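Long-range contacts in adenosylmethionine-8-amino-7-oxononanoate aminotransferase (Methanocaldococcus jannaschii, PDB 6ZHK), which probably catalyses the pyridoxal-phosphate-dependent transfer of an amino group from S-adenosyl-L-methionine to 7-keto-8-aminopelargonic acid in biotin biosynthesis: residues A[72-77]-A[350-355]; A[123-128]-A[311-316]; A[274-279]-A[441-446]; A[395-400]-A[435-440]. All coordinates share one frame; numbering follows the deposited sequence. Where two conformers were deposited one is given.

Contact 1 (A[72-77]-A[350-355]); sequences KEIIEA and LATLEI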
loop_
_atom_site.group_PDB
_atom_site.type_symbol
_atom_site.label_atom_id
_atom_site.label_comp_id
_atom_site.label_asym_id
_atom_site.label_seq_id
_atom_site.Cartn_x
_atom_site.Cartn_y
_atom_site.Cartn_z
ATOM N N LYS A 72 16.112 -20.326 0.978
ATOM C CA LYS A 72 15.135 -21.404 1.127
ATOM C C LYS A 72 14.170 -21.193 2.290
ATOM O O LYS A 72 12.987 -21.504 2.142
ATOM C CB LYS A 72 15.803 -22.781 1.287
ATOM C CG LYS A 72 16.484 -23.294 0.019
ATOM N N GLU A 73 14.669 -20.672 3.426
ATOM C CA GLU A 73 13.807 -20.572 4.606
ATOM C C GLU A 73 12.600 -19.666 4.313
ATOM O O GLU A 73 11.493 -19.906 4.822
ATOM C CB GLU A 73 14.557 -19.937 5.773
ATOM C CG GLU A 73 15.727 -20.770 6.312
ATOM C CD GLU A 73 17.063 -20.415 5.692
ATOM O OE1 GLU A 73 17.098 -20.084 4.506
ATOM O OE2 GLU A 73 18.068 -20.428 6.416
ATOM N N ILE A 74 12.840 -18.586 3.555
ATOM C CA ILE A 74 11.790 -17.619 3.320
ATOM C C ILE A 74 10.819 -18.228 2.308
ATOM O O ILE A 74 9.597 -18.144 2.476
ATOM C CB ILE A 74 12.362 -16.266 2.826
ATOM C CG1 ILE A 74 13.458 -15.747 3.763
ATOM C CG2 ILE A 74 11.248 -15.238 2.719
ATOM C CD1 ILE A 74 14.088 -14.448 3.228
ATOM N N ILE A 75 11.369 -18.746 1.202
ATOM C CA ILE A 75 10.538 -19.383 0.180
ATOM C C ILE A 75 9.713 -20.504 0.813
ATOM O O ILE A 75 8.487 -20.593 0.637
ATOM C CB ILE A 75 11.399 -19.873 -1.027
ATOM C CG1 ILE A 75 11.918 -18.715 -1.885
ATOM C CG2 ILE A 75 10.666 -20.884 -1.924
ATOM C CD1 ILE A 75 13.143 -19.129 -2.688
ATOM N N GLU A 76 10.338 -21.347 1.633
ATOM C CA GLU A 76 9.603 -22.445 2.267
ATOM C C GLU A 76 8.527 -21.951 3.251
ATOM O O GLU A 76 7.471 -22.572 3.380
ATOM C CB GLU A 76 10.575 -23.497 2.850
ATOM C CG GLU A 76 11.328 -24.262 1.711
ATOM C CD GLU A 76 10.477 -24.891 0.592
ATOM O OE1 GLU A 76 9.510 -25.604 0.949
ATOM O OE2 GLU A 76 10.765 -24.670 -0.646
ATOM N N ALA A 77 8.792 -20.862 3.972
ATOM C CA ALA A 77 7.800 -20.273 4.874
ATOM C C ALA A 77 6.558 -19.830 4.115
ATOM O O ALA A 77 5.424 -20.078 4.542
ATOM C CB ALA A 77 8.385 -19.151 5.663
ATOM N N LEU A 350 8.543 -13.639 9.316
ATOM C CA LEU A 350 8.929 -14.552 10.382
ATOM C C LEU A 350 10.198 -15.286 9.995
ATOM O O LEU A 350 11.138 -15.350 10.802
ATOM C CB LEU A 350 7.793 -15.548 10.682
ATOM C CG LEU A 350 6.652 -14.987 11.527
ATOM C CD1 LEU A 350 5.457 -15.953 11.538
ATOM C CD2 LEU A 350 7.107 -14.715 12.976
ATOM N N ALA A 351 10.227 -15.811 8.747
ATOM C CA ALA A 351 11.425 -16.514 8.305
ATOM C C ALA A 351 12.635 -15.584 8.307
ATOM O O ALA A 351 13.732 -16.001 8.701
ATOM C CB ALA A 351 11.277 -17.129 6.930
ATOM N N THR A 352 12.416 -14.336 7.846
ATOM C CA THR A 352 13.482 -13.356 7.793
ATOM C C THR A 352 14.092 -13.176 9.178
ATOM O O THR A 352 15.339 -13.199 9.311
ATOM C CB THR A 352 13.058 -12.051 7.115
ATOM O OG1 THR A 352 12.670 -12.393 5.790
ATOM C CG2 THR A 352 14.165 -11.015 6.977
ATOM N N LEU A 353 13.240 -12.931 10.183
ATOM C CA LEU A 353 13.788 -12.633 11.503
ATOM C C LEU A 353 14.525 -13.849 12.038
ATOM O O LEU A 353 15.506 -13.714 12.784
ATOM C CB LEU A 353 12.687 -12.245 12.483
ATOM C CG LEU A 353 12.102 -10.858 12.232
ATOM C CD1 LEU A 353 10.845 -10.624 13.069
ATOM C CD2 LEU A 353 13.158 -9.815 12.498
ATOM N N GLU A 354 13.997 -15.014 11.715
ATOM C CA GLU A 354 14.632 -16.259 12.156
ATOM C C GLU A 354 16.048 -16.404 11.600
ATOM O O GLU A 354 16.949 -16.816 12.338
ATOM C CB GLU A 354 13.764 -17.470 11.794
ATOM C CG GLU A 354 12.811 -17.897 12.889
ATOM C CD GLU A 354 11.581 -18.668 12.415
ATOM O OE1 GLU A 354 11.606 -19.212 11.277
ATOM O OE2 GLU A 354 10.574 -18.695 13.176
ATOM N N ILE A 355 16.249 -16.025 10.320
ATOM C CA ILE A 355 17.578 -15.991 9.735
ATOM C C ILE A 355 18.473 -15.032 10.543
ATOM O O ILE A 355 19.593 -15.423 10.918
ATOM C CB ILE A 355 17.573 -15.666 8.233
ATOM C CG1 ILE A 355 16.945 -16.791 7.423
ATOM C CG2 ILE A 355 18.995 -15.341 7.754
ATOM C CD1 ILE A 355 16.494 -16.376 6.057
#
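Ala351 presses its methyl group into the backbone of helix 72-82 beside Glu73, Ile74 and Ala77, the central touch of a nearly antiparallel helix pair in this class-III aminotransferase. The short axes come within 8.6 Å and make an angle of 155°, a close approach allowed by the two alanines between them. Ala351 CB lies 3.5 Å from Glu73 O and 3.7 Å from Ala77 CB, so the methyl meets one turn of the opposite helix, both backbone and side chain. One residue on, Thr352 presents its hydroxyl to the Ile74 side chain: Ile74 CD1 approaches Thr352 OG1 to 3.6 Å, a van der Waals touch of a methyl on an oxygen whose hydrogen bond goes to Ala348 O in its own helix. A turn after Ala351, Ile355 reaches across to the opposite helix and lies against both Glu73 and Ile74. Its CG1 sits beside the backbone N (chi1 -68°), which carries CD1 over toward Ile74, the two isoleucines meeting at about a right angle. The Glu73 chain, bent at chi2, brings its carboxylate alongside the same isoleucine while Arg71 takes OE1 in a salt bridge. Tyr307 and Phe67 extend the apolar packing at Ile74 and Ile355 respectively. Ile355 CD1 ends 3.9 Å from Ile74 CG1, and Ile355 CG1 lies 3.9 Å from Glu73 OE2.

Contact 2 (A[123-128]-A[311-316]); sequences AEAVEI and AATLTT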
loop_
_atom_site.group_PDB
_atom_site.type_symbol
_atom_site.label_atom_id
_atom_site.label_comp_id
_atom_site.label_asym_id
_atom_site.label_seq_id
_atom_site.Cartn_x
_atom_site.Cartn_y
_atom_site.Cartn_z
ATOM N N ALA A 123 5.322 3.645 2.477
ATOM C CA ALA A 123 4.603 4.910 2.383
ATOM C C ALA A 123 3.335 4.838 3.257
ATOM O O ALA A 123 2.954 5.835 3.856
ATOM C CB ALA A 123 4.234 5.235 0.934
ATOM N N GLU A 124 2.622 3.695 3.231
ATOM C CA GLU A 124 1.425 3.547 4.044
ATOM C C GLU A 124 1.797 3.570 5.539
ATOM O O GLU A 124 1.042 4.110 6.336
ATOM C CB GLU A 124 0.803 2.166 3.767
ATOM C CG GLU A 124 -0.132 2.038 2.558
ATOM C CD GLU A 124 -0.498 0.627 2.100
ATOM O OE1 GLU A 124 0.043 -0.352 2.642
ATOM O OE2 GLU A 124 -1.348 0.474 1.177
ATOM N N ALA A 125 2.945 2.976 5.901
ATOM C CA ALA A 125 3.342 2.962 7.296
ATOM C C ALA A 125 3.524 4.401 7.781
ATOM O O ALA A 125 3.167 4.752 8.906
ATOM C CB ALA A 125 4.639 2.197 7.455
ATOM N N VAL A 126 4.083 5.243 6.922
ATOM C CA VAL A 126 4.288 6.652 7.270
ATOM C C VAL A 126 2.936 7.400 7.313
ATOM O O VAL A 126 2.676 8.189 8.198
ATOM C CB VAL A 126 5.272 7.251 6.241
ATOM C CG1 VAL A 126 5.172 8.761 6.219
ATOM C CG2 VAL A 126 6.692 6.801 6.506
ATOM N N GLU A 127 1.991 7.109 6.396
ATOM C CA GLU A 127 0.678 7.743 6.434
ATOM C C GLU A 127 -0.040 7.370 7.734
ATOM O O GLU A 127 -0.742 8.166 8.345
ATOM C CB GLU A 127 -0.192 7.217 5.283
ATOM C CG GLU A 127 0.304 7.639 3.891
ATOM C CD GLU A 127 -0.438 8.792 3.241
ATOM O OE1 GLU A 127 -1.414 9.285 3.868
ATOM O OE2 GLU A 127 -0.020 9.211 2.120
ATOM N N ILE A 128 0.190 6.154 8.218
ATOM C CA ILE A 128 -0.456 5.704 9.427
ATOM C C ILE A 128 0.190 6.395 10.624
ATOM O O ILE A 128 -0.530 6.819 11.555
ATOM C CB ILE A 128 -0.356 4.161 9.539
ATOM C CG1 ILE A 128 -1.283 3.515 8.496
ATOM C CG2 ILE A 128 -0.679 3.688 10.968
ATOM C CD1 ILE A 128 -0.928 1.996 8.273
ATOM N N ALA A 311 4.672 -3.877 5.614
ATOM C CA ALA A 311 5.222 -2.787 6.390
ATOM C C ALA A 311 4.598 -2.792 7.785
ATOM O O ALA A 311 3.627 -3.505 8.048
ATOM C CB ALA A 311 5.048 -1.506 5.651
ATOM N N ALA A 312 5.232 -2.065 8.717
ATOM C CA ALA A 312 4.687 -1.951 10.073
ATOM C C ALA A 312 4.958 -0.566 10.650
ATOM O O ALA A 312 5.994 0.065 10.356
ATOM C CB ALA A 312 5.381 -2.995 10.944
ATOM N N THR A 313 4.016 -0.080 11.467
ATOM C CA THR A 313 4.252 1.143 12.214
ATOM C C THR A 313 4.208 0.760 13.694
ATOM O O THR A 313 3.206 0.267 14.181
ATOM C CB THR A 313 3.111 2.141 11.909
ATOM O OG1 THR A 313 3.037 2.299 10.480
ATOM C CG2 THR A 313 3.325 3.472 12.595
ATOM N N LEU A 314 5.319 0.936 14.392
ATOM C CA LEU A 314 5.355 0.571 15.792
ATOM C C LEU A 314 5.260 1.848 16.651
ATOM O O LEU A 314 5.878 2.858 16.323
ATOM C CB LEU A 314 6.714 -0.120 16.047
ATOM C CG LEU A 314 6.663 -1.625 15.872
ATOM C CD1 LEU A 314 6.467 -2.042 14.403
ATOM C CD2 LEU A 314 7.791 -2.337 16.615
ATOM N N THR A 315 4.544 1.776 17.786
ATOM C CA THR A 315 4.356 2.935 18.658
ATOM C C THR A 315 4.527 2.516 20.135
ATOM O O THR A 315 4.630 1.314 20.465
ATOM C CB THR A 315 2.965 3.587 18.500
ATOM O OG1 THR A 315 2.028 2.755 19.179
ATOM C CG2 THR A 315 2.462 3.630 17.073
ATOM N N THR A 316 4.575 3.544 20.978
ATOM C CA THR A 316 4.609 3.475 22.427
ATOM C C THR A 316 3.207 3.167 22.918
ATOM O O THR A 316 2.250 3.339 22.167
ATOM C CB THR A 316 5.076 4.804 23.021
ATOM O OG1 THR A 316 4.103 5.777 22.604
ATOM C CG2 THR A 316 6.472 5.154 22.549
#
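Thr313 points its side chain at the backbone of Ala125, and its hydroxyl grips that carbonyl. CB stands 4.0 Å from Ala125 O. From there the hydroxyl branch, set beside the backbone N and opposite the carbonyl carbon (chi1 -54°), carries OG1 onto the helix, where it donates a hydrogen bond of 2.9 Å to Ala125 O. The hydroxyl comes from the flank of the acceptor: the C=O...OG1 angle is 105°, and OG1 is tilted 21° from the carbonyl plane. OG1 is also close to Ala125 CB, at 3.4 Å, and reaches the branch point of Ile128, 4.0 Å from its CB. The methyl CG2 passes Ala125 O at 3.9 Å. Earlier on the strand, Ala311 CB lies 4.1 Å from Ala125 CB, methyl against methyl. Ile128 continues onto Phe117 and Ser119 of the neighbouring strand 115-119, while Ala125 also rests on Cys298 of strand 296-299. Helix 122-140, which carries Ala123 of the predicted pyridoxal phosphate site, thus lies over the antiparallel strand 311-315 of the seven-stranded mixed sheet that marks the large domain of fold-type I enzymes.

Contact 3 (A[274-279]-A[441-446]); sequences FGRTGK and PPLSIT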
loop_
_atom_site.group_PDB
_atom_site.type_symbol
_atom_site.label_atom_id
_atom_site.label_comp_id
_atom_site.label_asym_id
_atom_site.label_seq_id
_atom_site.Cartn_x
_atom_site.Cartn_y
_atom_site.Cartn_z
ATOM N N PHE A 274 16.543 -3.506 9.467
ATOM C CA PHE A 274 16.945 -4.870 9.158
ATOM C C PHE A 274 18.352 -4.931 8.601
ATOM O O PHE A 274 18.612 -5.660 7.651
ATOM C CB PHE A 274 15.890 -5.529 8.272
ATOM C CG PHE A 274 14.594 -5.591 9.018
ATOM C CD1 PHE A 274 14.401 -6.508 10.036
ATOM C CD2 PHE A 274 13.625 -4.628 8.789
ATOM C CE1 PHE A 274 13.236 -6.526 10.796
ATOM C CE2 PHE A 274 12.443 -4.660 9.506
ATOM C CZ PHE A 274 12.248 -5.614 10.481
ATOM N N GLY A 275 19.248 -4.146 9.208
ATOM C CA GLY A 275 20.689 -4.352 9.074
ATOM C C GLY A 275 21.410 -3.483 8.028
ATOM O O GLY A 275 22.636 -3.490 8.054
ATOM N N ARG A 276 20.706 -2.758 7.112
ATOM C CA ARG A 276 21.421 -2.114 6.016
ATOM C C ARG A 276 22.513 -1.133 6.470
ATOM O O ARG A 276 23.532 -1.018 5.801
ATOM C CB ARG A 276 20.470 -1.495 4.981
ATOM C CG ARG A 276 21.014 -1.479 3.558
ATOM C CD ARG A 276 21.026 -2.891 2.995
ATOM N NE ARG A 276 19.644 -3.170 2.524
ATOM C CZ ARG A 276 19.320 -4.103 1.648
ATOM N NH1 ARG A 276 20.249 -4.916 1.211
ATOM N NH2 ARG A 276 18.064 -4.296 1.268
ATOM N N THR A 277 22.327 -0.405 7.581
ATOM C CA THR A 277 23.327 0.586 8.004
ATOM C C THR A 277 24.441 -0.035 8.832
ATOM O O THR A 277 25.394 0.654 9.167
ATOM C CB THR A 277 22.752 1.736 8.847
ATOM O OG1 THR A 277 22.286 1.177 10.077
ATOM C CG2 THR A 277 21.606 2.446 8.156
ATOM N N GLY A 278 24.288 -1.314 9.212
ATOM C CA GLY A 278 25.290 -2.026 9.991
ATOM C C GLY A 278 24.745 -2.406 11.353
ATOM O O GLY A 278 25.320 -3.220 12.038
ATOM N N LYS A 279 23.628 -1.781 11.756
ATOM C CA LYS A 279 22.942 -2.181 12.977
ATOM C C LYS A 279 21.566 -2.713 12.590
ATOM O O LYS A 279 21.100 -2.373 11.515
ATOM C CB LYS A 279 22.609 -0.920 13.765
ATOM C CG LYS A 279 23.764 -0.280 14.510
ATOM C CD LYS A 279 23.170 0.807 15.359
ATOM C CE LYS A 279 24.100 1.969 15.584
ATOM N NZ LYS A 279 23.715 2.609 16.865
ATOM N N PRO A 441 23.824 -3.155 -1.494
ATOM C CA PRO A 441 23.959 -4.570 -1.809
ATOM C C PRO A 441 23.244 -5.405 -0.739
ATOM O O PRO A 441 23.038 -4.942 0.387
ATOM C CB PRO A 441 25.480 -4.806 -1.750
ATOM C CG PRO A 441 25.970 -3.780 -0.757
ATOM C CD PRO A 441 25.066 -2.575 -0.958
ATOM N N PRO A 442 22.867 -6.665 -1.051
ATOM C CA PRO A 442 22.225 -7.522 -0.061
ATOM C C PRO A 442 23.206 -7.760 1.082
ATOM O O PRO A 442 24.420 -7.665 0.871
ATOM C CB PRO A 442 21.891 -8.833 -0.779
ATOM C CG PRO A 442 22.509 -8.702 -2.188
ATOM C CD PRO A 442 23.007 -7.283 -2.380
ATOM N N LEU A 443 22.668 -8.074 2.265
ATOM C CA LEU A 443 23.488 -8.433 3.411
ATOM C C LEU A 443 24.275 -9.712 3.103
ATOM O O LEU A 443 25.327 -9.953 3.719
ATOM C CB LEU A 443 22.560 -8.731 4.606
ATOM C CG LEU A 443 21.625 -7.578 5.026
ATOM C CD1 LEU A 443 20.906 -7.956 6.301
ATOM C CD2 LEU A 443 22.368 -6.260 5.211
ATOM N N SER A 444 23.779 -10.480 2.118
ATOM C CA SER A 444 24.410 -11.742 1.725
ATOM C C SER A 444 25.538 -11.572 0.708
ATOM O O SER A 444 26.118 -12.591 0.302
ATOM C CB SER A 444 23.373 -12.718 1.212
ATOM O OG SER A 444 22.565 -12.093 0.219
ATOM N N ILE A 445 25.869 -10.327 0.289
ATOM C CA ILE A 445 26.910 -10.100 -0.703
ATOM C C ILE A 445 28.213 -10.702 -0.181
ATOM O O ILE A 445 28.520 -10.546 0.998
ATOM C CB ILE A 445 27.092 -8.590 -1.034
ATOM C CG1 ILE A 445 28.005 -8.453 -2.262
ATOM C CG2 ILE A 445 27.618 -7.820 0.178
ATOM C CD1 ILE A 445 28.008 -7.066 -2.909
ATOM N N THR A 446 28.950 -11.426 -1.052
ATOM C CA THR A 446 30.170 -12.068 -0.562
ATOM C C THR A 446 31.351 -11.101 -0.648
ATOM O O THR A 446 31.297 -10.093 -1.370
ATOM C CB THR A 446 30.498 -13.354 -1.348
ATOM O OG1 THR A 446 30.880 -12.948 -2.660
ATOM C CG2 THR A 446 29.320 -14.323 -1.353
#
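The guanidinium of Arg276 meets Pro441 and Pro442 with its edge: Pro441 O and Pro442 CA both lie near the plane of the group, on the NH1 side. NH1 gives Pro441 O a weak hydrogen bond of 2.9 Å, strongly bent at 128°, and passes Pro442 CA at 3.5 Å. Its stronger bond goes elsewhere, to Asn65 O. Two bends in the chain, at chi2 (72°) and chi3 (81°), turn the guanidinium to the prolines; on the way Arg276 CD passes Leu443 CD2 at 4.2 Å. With Arg276 cut back to an alanine, the carbonyls of Pro441 and Asn65 would probably lose this donor and a gap would open beside Leu443. The other flat group, the Phe274 ring, does not touch segment 441-446 but forms a T-shaped stack with Phe281. The contact continues instead through backbone: Leu443 CD1 rests 3.5 Å from Phe274 O, a buried carbonyl that has no polar partner in the model, and Leu443 CD2 lies 4.0 Å from Gly275 O. A CB on Gly275 would press to 3.2 Å from Leu443 CD1 and jam against Phe274 O, which accounts for the glycine. Gly275 opens one type I turn, closed by Gly278 N to Gly275 O, and Pro442 opens another, ending at Ile445. The GRTG turn, with Phe274 before it, belongs to the class-III aminotransferase loop that follows the strand carrying Asp268, and Arg276 comes within about 6 Å, side chain to side chain, of Lys301, the predicted attachment point of pyridoxal phosphate, which carries no cofactor here.

Contact 4 (A[395-400]-A[435-440]); sequences VGIELV and NVIILV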
loop_
_atom_site.group_PDB
_atom_site.type_symbol
_atom_site.label_atom_id
_atom_site.label_comp_id
_atom_site.label_asym_id
_atom_site.label_seq_id
_atom_site.Cartn_x
_atom_site.Cartn_y
_atom_site.Cartn_z
ATOM N N VAL A 395 25.314 3.321 0.282
ATOM C CA VAL A 395 26.424 4.155 -0.151
ATOM C C VAL A 395 25.993 4.926 -1.379
ATOM O O VAL A 395 25.293 4.397 -2.247
ATOM C CB VAL A 395 27.694 3.296 -0.396
ATOM C CG1 VAL A 395 28.752 4.022 -1.236
ATOM C CG2 VAL A 395 28.294 2.848 0.915
ATOM N N GLY A 396 26.395 6.194 -1.456
ATOM C CA GLY A 396 26.234 6.911 -2.713
ATOM C C GLY A 396 27.590 7.380 -3.241
ATOM O O GLY A 396 28.509 7.686 -2.443
ATOM N N ILE A 397 27.706 7.393 -4.577
ATOM C CA ILE A 397 28.901 7.935 -5.232
ATOM C C ILE A 397 28.447 9.020 -6.184
ATOM O O ILE A 397 27.802 8.734 -7.202
ATOM C CB ILE A 397 29.751 6.861 -5.959
ATOM C CG1 ILE A 397 30.156 5.762 -5.000
ATOM C CG2 ILE A 397 30.966 7.480 -6.675
ATOM C CD1 ILE A 397 29.126 4.654 -4.922
ATOM N N GLU A 398 28.757 10.264 -5.787
ATOM C CA GLU A 398 28.218 11.461 -6.410
ATOM C C GLU A 398 29.117 11.891 -7.571
ATOM O O GLU A 398 30.286 12.215 -7.360
ATOM C CB GLU A 398 28.034 12.622 -5.415
ATOM C CG GLU A 398 27.353 13.788 -6.114
ATOM C CD GLU A 398 26.670 14.867 -5.280
ATOM O OE1 GLU A 398 27.017 15.035 -4.095
ATOM O OE2 GLU A 398 25.800 15.563 -5.846
ATOM N N LEU A 399 28.557 11.926 -8.788
ATOM C CA LEU A 399 29.358 12.247 -9.971
ATOM C C LEU A 399 29.359 13.753 -10.179
ATOM O O LEU A 399 28.324 14.359 -9.975
ATOM C CB LEU A 399 28.732 11.559 -11.192
ATOM C CG LEU A 399 28.811 10.027 -11.121
ATOM C CD1 LEU A 399 28.032 9.326 -12.245
ATOM C CD2 LEU A 399 30.237 9.527 -11.048
ATOM N N VAL A 400 30.491 14.337 -10.637
ATOM C CA VAL A 400 30.554 15.782 -10.844
ATOM C C VAL A 400 31.375 16.050 -12.104
ATOM O O VAL A 400 32.278 15.282 -12.442
ATOM C CB VAL A 400 31.170 16.551 -9.663
ATOM C CG1 VAL A 400 30.212 16.589 -8.483
ATOM C CG2 VAL A 400 32.521 15.966 -9.257
ATOM N N ASN A 435 22.743 12.180 -10.361
ATOM C CA ASN A 435 24.192 12.046 -10.498
ATOM C C ASN A 435 24.784 11.115 -9.459
ATOM O O ASN A 435 25.991 11.098 -9.308
ATOM C CB ASN A 435 24.919 13.382 -10.375
ATOM C CG ASN A 435 24.564 14.249 -11.549
ATOM O OD1 ASN A 435 24.470 13.746 -12.664
ATOM N ND2 ASN A 435 24.256 15.515 -11.291
ATOM N N VAL A 436 23.945 10.465 -8.641
ATOM C CA VAL A 436 24.465 9.636 -7.571
ATOM C C VAL A 436 24.338 8.165 -7.967
ATOM O O VAL A 436 23.219 7.642 -8.174
ATOM C CB VAL A 436 23.743 9.900 -6.227
ATOM C CG1 VAL A 436 24.440 9.141 -5.105
ATOM C CG2 VAL A 436 23.651 11.389 -5.889
ATOM N N ILE A 437 25.483 7.491 -8.021
ATOM C CA ILE A 437 25.520 6.039 -8.129
ATOM C C ILE A 437 25.062 5.516 -6.772
ATOM O O ILE A 437 25.649 5.878 -5.754
ATOM C CB ILE A 437 26.946 5.536 -8.475
ATOM C CG1 ILE A 437 27.387 5.975 -9.877
ATOM C CG2 ILE A 437 27.094 4.017 -8.361
ATOM C CD1 ILE A 437 28.924 6.070 -10.029
ATOM N N ILE A 438 24.113 4.570 -6.765
ATOM C CA ILE A 438 23.615 4.036 -5.504
ATOM C C ILE A 438 24.104 2.585 -5.393
ATOM O O ILE A 438 23.931 1.798 -6.318
ATOM C CB ILE A 438 22.060 4.064 -5.479
ATOM C CG1 ILE A 438 21.431 5.457 -5.699
ATOM C CG2 ILE A 438 21.554 3.362 -4.197
ATOM C CD1 ILE A 438 21.689 6.489 -4.610
ATOM N N LEU A 439 24.694 2.229 -4.255
ATOM C CA LEU A 439 25.021 0.846 -3.921
ATOM C C LEU A 439 24.302 0.489 -2.627
ATOM O O LEU A 439 24.612 1.049 -1.572
ATOM C CB LEU A 439 26.537 0.764 -3.666
ATOM C CG LEU A 439 27.431 1.101 -4.866
ATOM C CD1 LEU A 439 28.905 0.878 -4.499
ATOM C CD2 LEU A 439 27.043 0.296 -6.123
ATOM N N VAL A 440 23.340 -0.439 -2.741
ATOM C CA VAL A 440 22.674 -0.981 -1.555
ATOM C C VAL A 440 22.677 -2.489 -1.741
ATOM O O VAL A 440 21.702 -3.062 -2.218
ATOM C CB VAL A 440 21.247 -0.398 -1.350
ATOM C CG1 VAL A 440 20.526 -0.997 -0.090
ATOM C CG2 VAL A 440 21.357 1.100 -1.244
#
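Val395 and Ile397 pair with Leu439 and Ile437 in the antiparallel three-stranded sheet 385-391, 394-399 and 436-439 of the C-terminal part of the fold. Both are hydrogen-bonded pairs, each joined by two backbone bonds; the straightest, Leu439 N to Val395 O, is 3.0 Å at 177°. Beyond them Leu399 N reaches Asn435 O at 2.7 Å, nearly along the C=O axis. Most of the apolar contacts lie on the face of Val395, Ile397, Ile437 and Leu439. Ile397 CD1 touches Leu439 CD1 at 3.8 Å, while Ile437, its CG1 beside the backbone N (chi1 -66°), sends CD1 to Leu399 CD2 at 3.8 Å. With an alanine in place of Leu399, Ile437 CD1 would probably lose its closest partner across the strands and a gap would open toward Val419. Helices pack on this face: Leu457 of helix 447-463 lies on Ile397, Ile437 and Leu439, Val419 of helix 415-425 on Leu399 and Ile437, and Phe372 and Leu376 of helix 366-376 on Val395 and Leu439. On the other face Glu398 turns to Arg389 in a salt bridge, and at the end of the pairing Asn435 ND2 binds Tyr409 O. Between the strands, Gly396 CA makes a CA-H...O contact of 3.3 Å with Ile437 O, and Val436 CG1 rests 3.7 Å from Gly396 CA.

How the contacts relate
From the N terminus, helix 72-82 starts contact 1 and helix 122-140 starts contact 2. The chain then passes 274-279, the first half of contact 3, before strand 311-315 closes contact 2 and helix 343-358 closes contact 1. Contact 2 therefore lies wholly within the span of contact 1, whereas contact 3 crosses both, since its second half comes only at 441-446. Contact 4, at 395-400 and 435-440, falls inside that last span and in series with contacts 1 and 2. In space contact 3 touches contact 1 (Leu353 CD2 to Phe274 CE1, 3.7 Å) and contact 4 (Val440 CG1 to Arg276 NE, 3.5 Å), joining helix pair to C-terminal sheet; contact 2 stays about 7 Å from it, nearest atoms.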